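Local coordinates for antigen, P35 (Borreliella spielmanii A14S, PDB 6HPN), which is an outer surface protein, probably a lipoprotein, of the PFam54 family, orthologous to BBA64 of the Lyme disease spirochaete, and is thought to contribute to pathogenesis, at residues D169-Y177 / L190-N198. Numbering follows the deposited sequence.
Sequences DVDDIIKEY and LHDNVELKN
Lys197 reaches across to helix 169-177 and fills a hole formed by Asp169, Asp172, Ile173 and Glu176, showing how one lysine can serve an apolar and a polar interface at once. Lys197 CB starts beside the carboxylate of Asp169, 4.1 Å from Asp169 OD2, an oxygen whose charge is met by Arg119 of helix 106-135. CG keeps to the same carboxylate, and Lys197 CD then lies 3.4 Å from Ile173 CG1. Lys197 CE passes Asp172 CB at 3.8 Å. Only at the last torsion does the otherwise extended chain bend (chi4 78°), delivering Lys197 NZ to OE1 of Glu176 in a salt bridge of 2.7 Å that uses the syn lone pair. NZ also donates to OD1 of Asn193, one turn back on its own helix, from above the carbonyl plane. Asn193 closes the triangle: its ND2 meets Glu176 OE1 nearly along the C-O axis, at 2.8 Å and 169°, with carboxylate and amide planes 64° apart. Two donors thus grip one oxygen, probably favouring a charged Glu176. Deeper in the interface, Ile173 CD1 packs on Val194 CG2, and Leu190 CD1 meets the edge of the Tyr177 ring at CD1, 3.9 Å away. This single knob-into-hole, with the apolar contacts beside it, joins the C-terminal part of helix 146-179 to helix 187-197, which returns nearly antiparallel after the short helix 181-185, a helical hairpin within the all-helical fold of this Borrelia surface-protein family.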
loop_
_atom_site.group_PDB
_atom_site.type_symbol
_atom_site.label_atom_id
_atom_site.label_comp_id
_atom_site.label_asym_id
_atom_site.label_seq_id
_atom_site.Cartn_x
_atom_site.Cartn_y
_atom_site.Cartn_z
ATOM N N ASP A 169 -9.387 -2.737 8.026
ATOM C CA ASP A 169 -8.692 -3.033 9.308
ATOM C C ASP A 169 -8.302 -1.709 9.989
ATOM O O ASP A 169 -8.483 -1.592 11.237
ATOM C CB ASP A 169 -7.538 -4.018 9.104
ATOM C CG ASP A 169 -8.027 -5.435 8.836
ATOM O OD1 ASP A 169 -9.226 -5.669 8.933
ATOM O OD2 ASP A 169 -7.218 -6.295 8.490
ATOM N N VAL A 170 -7.861 -0.725 9.193
ATOM C CA VAL A 170 -7.417 0.613 9.682
ATOM C C VAL A 170 -8.605 1.394 10.250
ATOM O O VAL A 170 -8.447 1.991 11.316
ATOM C CB VAL A 170 -6.702 1.422 8.585
ATOM C CG1 VAL A 170 -6.769 2.916 8.856
ATOM C CG2 VAL A 170 -5.252 0.986 8.415
ATOM N N ASP A 171 -9.745 1.437 9.568
ATOM C CA ASP A 171 -10.948 2.116 10.115
ATOM C C ASP A 171 -11.381 1.410 11.415
ATOM O O ASP A 171 -11.819 2.113 12.324
ATOM C CB ASP A 171 -12.065 2.208 9.071
ATOM C CG ASP A 171 -11.827 3.229 7.968
ATOM O OD1 ASP A 171 -11.024 4.172 8.160
ATOM O OD2 ASP A 171 -12.442 3.063 6.917
ATOM N N ASP A 172 -11.240 0.082 11.514
ATOM C CA ASP A 172 -11.752 -0.717 12.661
ATOM C C ASP A 172 -10.896 -0.429 13.895
ATOM O O ASP A 172 -11.471 -0.182 14.982
ATOM C CB ASP A 172 -11.785 -2.213 12.341
ATOM C CG ASP A 172 -12.909 -2.579 11.387
ATOM O OD1 ASP A 172 -13.740 -1.720 11.154
ATOM O OD2 ASP A 172 -12.946 -3.724 10.891
ATOM N N ILE A 173 -9.580 -0.499 13.722
ATOM C CA ILE A 173 -8.571 -0.113 14.744
ATOM C C ILE A 173 -8.976 1.261 15.286
ATOM O O ILE A 173 -9.026 1.422 16.502
ATOM C CB ILE A 173 -7.151 -0.121 14.128
ATOM C CG1 ILE A 173 -6.612 -1.540 13.946
ATOM C CG2 ILE A 173 -6.184 0.698 14.948
ATOM C CD1 ILE A 173 -5.379 -1.664 13.019
ATOM N N ILE A 174 -9.272 2.211 14.409
ATOM C CA ILE A 174 -9.629 3.603 14.806
ATOM C C ILE A 174 -10.964 3.594 15.571
ATOM O O ILE A 174 -11.012 4.184 16.665
ATOM C CB ILE A 174 -9.651 4.524 13.566
ATOM C CG1 ILE A 174 -8.231 4.733 13.036
ATOM C CG2 ILE A 174 -10.324 5.857 13.854
ATOM C CD1 ILE A 174 -8.160 5.503 11.746
ATOM N N LYS A 175 -12.000 2.977 14.997
ATOM C CA LYS A 175 -13.349 2.899 15.603
ATOM C C LYS A 175 -13.219 2.273 16.989
ATOM O O LYS A 175 -13.739 2.874 17.932
ATOM C CB LYS A 175 -14.319 2.108 14.725
ATOM C CG LYS A 175 -15.273 2.970 13.908
ATOM C CD LYS A 175 -15.474 2.561 12.435
ATOM C CE LYS A 175 -15.600 3.767 11.513
ATOM N NZ LYS A 175 -15.553 3.399 10.076
ATOM N N GLU A 176 -12.509 1.146 17.092
ATOM C CA GLU A 176 -12.424 0.320 18.323
ATOM C C GLU A 176 -11.625 1.074 19.388
ATOM O O GLU A 176 -12.043 1.036 20.579
ATOM C CB GLU A 176 -11.831 -1.055 18.013
ATOM C CG GLU A 176 -12.779 -1.915 17.205
ATOM C CD GLU A 176 -12.142 -3.043 16.416
ATOM O OE1 GLU A 176 -10.968 -3.367 16.677
ATOM O OE2 GLU A 176 -12.830 -3.595 15.538
ATOM N N TYR A 177 -10.544 1.737 18.976
ATOM C CA TYR A 177 -9.662 2.525 19.865
ATOM C C TYR A 177 -10.500 3.658 20.462
ATOM O O TYR A 177 -10.339 4.005 21.657
ATOM C CB TYR A 177 -8.416 3.007 19.112
ATOM C CG TYR A 177 -7.460 3.844 19.931
ATOM C CD1 TYR A 177 -6.438 3.280 20.695
ATOM C CD2 TYR A 177 -7.597 5.227 19.977
ATOM C CE1 TYR A 177 -5.589 4.068 21.470
ATOM C CE2 TYR A 177 -6.774 6.026 20.757
ATOM C CZ TYR A 177 -5.761 5.449 21.502
ATOM O OH TYR A 177 -4.954 6.282 22.239
ATOM N N LEU A 190 -3.882 -3.325 23.107
ATOM C CA LEU A 190 -3.834 -2.609 21.814
ATOM C C LEU A 190 -2.968 -3.437 20.878
ATOM O O LEU A 190 -3.327 -3.599 19.713
ATOM C CB LEU A 190 -3.244 -1.207 22.013
ATOM C CG LEU A 190 -3.195 -0.314 20.765
ATOM C CD1 LEU A 190 -4.570 -0.138 20.126
ATOM C CD2 LEU A 190 -2.586 1.044 21.093
ATOM N N HIS A 191 -1.859 -3.939 21.402
ATOM C CA HIS A 191 -0.902 -4.766 20.636
ATOM C C HIS A 191 -1.649 -5.974 20.074
ATOM O O HIS A 191 -1.626 -6.167 18.848
ATOM C CB HIS A 191 0.272 -5.152 21.525
ATOM C CG HIS A 191 1.069 -6.269 20.957
ATOM N ND1 HIS A 191 2.155 -6.043 20.126
ATOM C CD2 HIS A 191 0.923 -7.607 21.064
ATOM C CE1 HIS A 191 2.661 -7.203 19.760
ATOM N NE2 HIS A 191 1.920 -8.178 20.320
ATOM N N ASP A 192 -2.304 -6.729 20.953
ATOM C CA ASP A 192 -3.092 -7.930 20.595
ATOM C C ASP A 192 -4.087 -7.563 19.491
ATOM O O ASP A 192 -4.130 -8.299 18.507
ATOM C CB ASP A 192 -3.810 -8.499 21.820
ATOM C CG ASP A 192 -2.914 -9.137 22.866
ATOM O OD1 ASP A 192 -1.666 -9.125 22.713
ATOM O OD2 ASP A 192 -3.481 -9.631 23.844
ATOM N N ASN A 193 -4.875 -6.496 19.654
ATOM C CA ASN A 193 -5.941 -6.101 18.689
ATOM C C ASN A 193 -5.335 -5.971 17.282
ATOM O O ASN A 193 -5.869 -6.560 16.301
ATOM C CB ASN A 193 -6.641 -4.801 19.115
ATOM C CG ASN A 193 -7.617 -4.258 18.083
ATOM O OD1 ASN A 193 -7.220 -3.901 16.977
ATOM N ND2 ASN A 193 -8.890 -4.149 18.431
ATOM N N VAL A 194 -4.237 -5.227 17.193
ATOM C CA VAL A 194 -3.512 -4.972 15.922
ATOM C C VAL A 194 -2.952 -6.287 15.375
ATOM O O VAL A 194 -3.186 -6.543 14.177
ATOM C CB VAL A 194 -2.405 -3.931 16.119
ATOM C CG1 VAL A 194 -1.581 -3.761 14.854
ATOM C CG2 VAL A 194 -2.990 -2.603 16.568
ATOM N N GLU A 195 -2.280 -7.091 16.208
ATOM C CA GLU A 195 -1.650 -8.371 15.772
ATOM C C GLU A 195 -2.690 -9.322 15.164
ATOM O O GLU A 195 -2.358 -9.991 14.178
ATOM C CB GLU A 195 -0.930 -9.067 16.919
ATOM C CG GLU A 195 -0.105 -10.250 16.456
ATOM C CD GLU A 195 1.006 -10.621 17.419
ATOM O OE1 GLU A 195 0.878 -10.298 18.596
ATOM O OE2 GLU A 195 2.009 -11.201 16.985
ATOM N N LEU A 196 -3.899 -9.382 15.723
ATOM C CA LEU A 196 -4.986 -10.260 15.202
ATOM C C LEU A 196 -5.319 -9.834 13.776
ATOM O O LEU A 196 -5.511 -10.714 12.951
ATOM C CB LEU A 196 -6.228 -10.188 16.102
ATOM C CG LEU A 196 -6.140 -10.985 17.406
ATOM C CD1 LEU A 196 -7.413 -10.815 18.234
ATOM C CD2 LEU A 196 -5.856 -12.466 17.150
ATOM N N LYS A 197 -5.357 -8.523 13.521
ATOM C CA LYS A 197 -5.717 -7.931 12.204
ATOM C C LYS A 197 -4.566 -8.081 11.194
ATOM O O LYS A 197 -4.859 -7.973 9.987
ATOM C CB LYS A 197 -6.055 -6.449 12.378
ATOM C CG LYS A 197 -7.451 -6.164 12.903
ATOM C CD LYS A 197 -7.660 -4.712 13.215
ATOM C CE LYS A 197 -9.052 -4.400 13.713
ATOM N NZ LYS A 197 -9.207 -4.790 15.132
ATOM N N ASN A 198 -3.326 -8.290 11.674
ATOM C CA ASN A 198 -2.082 -8.309 10.860
ATOM C C ASN A 198 -1.270 -9.553 11.229
ATOM O O ASN A 198 -0.126 -9.422 11.696
ATOM C CB ASN A 198 -1.282 -7.016 11.048
ATOM C CG ASN A 198 -2.035 -5.776 10.609
ATOM O OD1 ASN A 198 -2.013 -5.450 9.436
ATOM N ND2 ASN A 198 -2.697 -5.067 11.520
#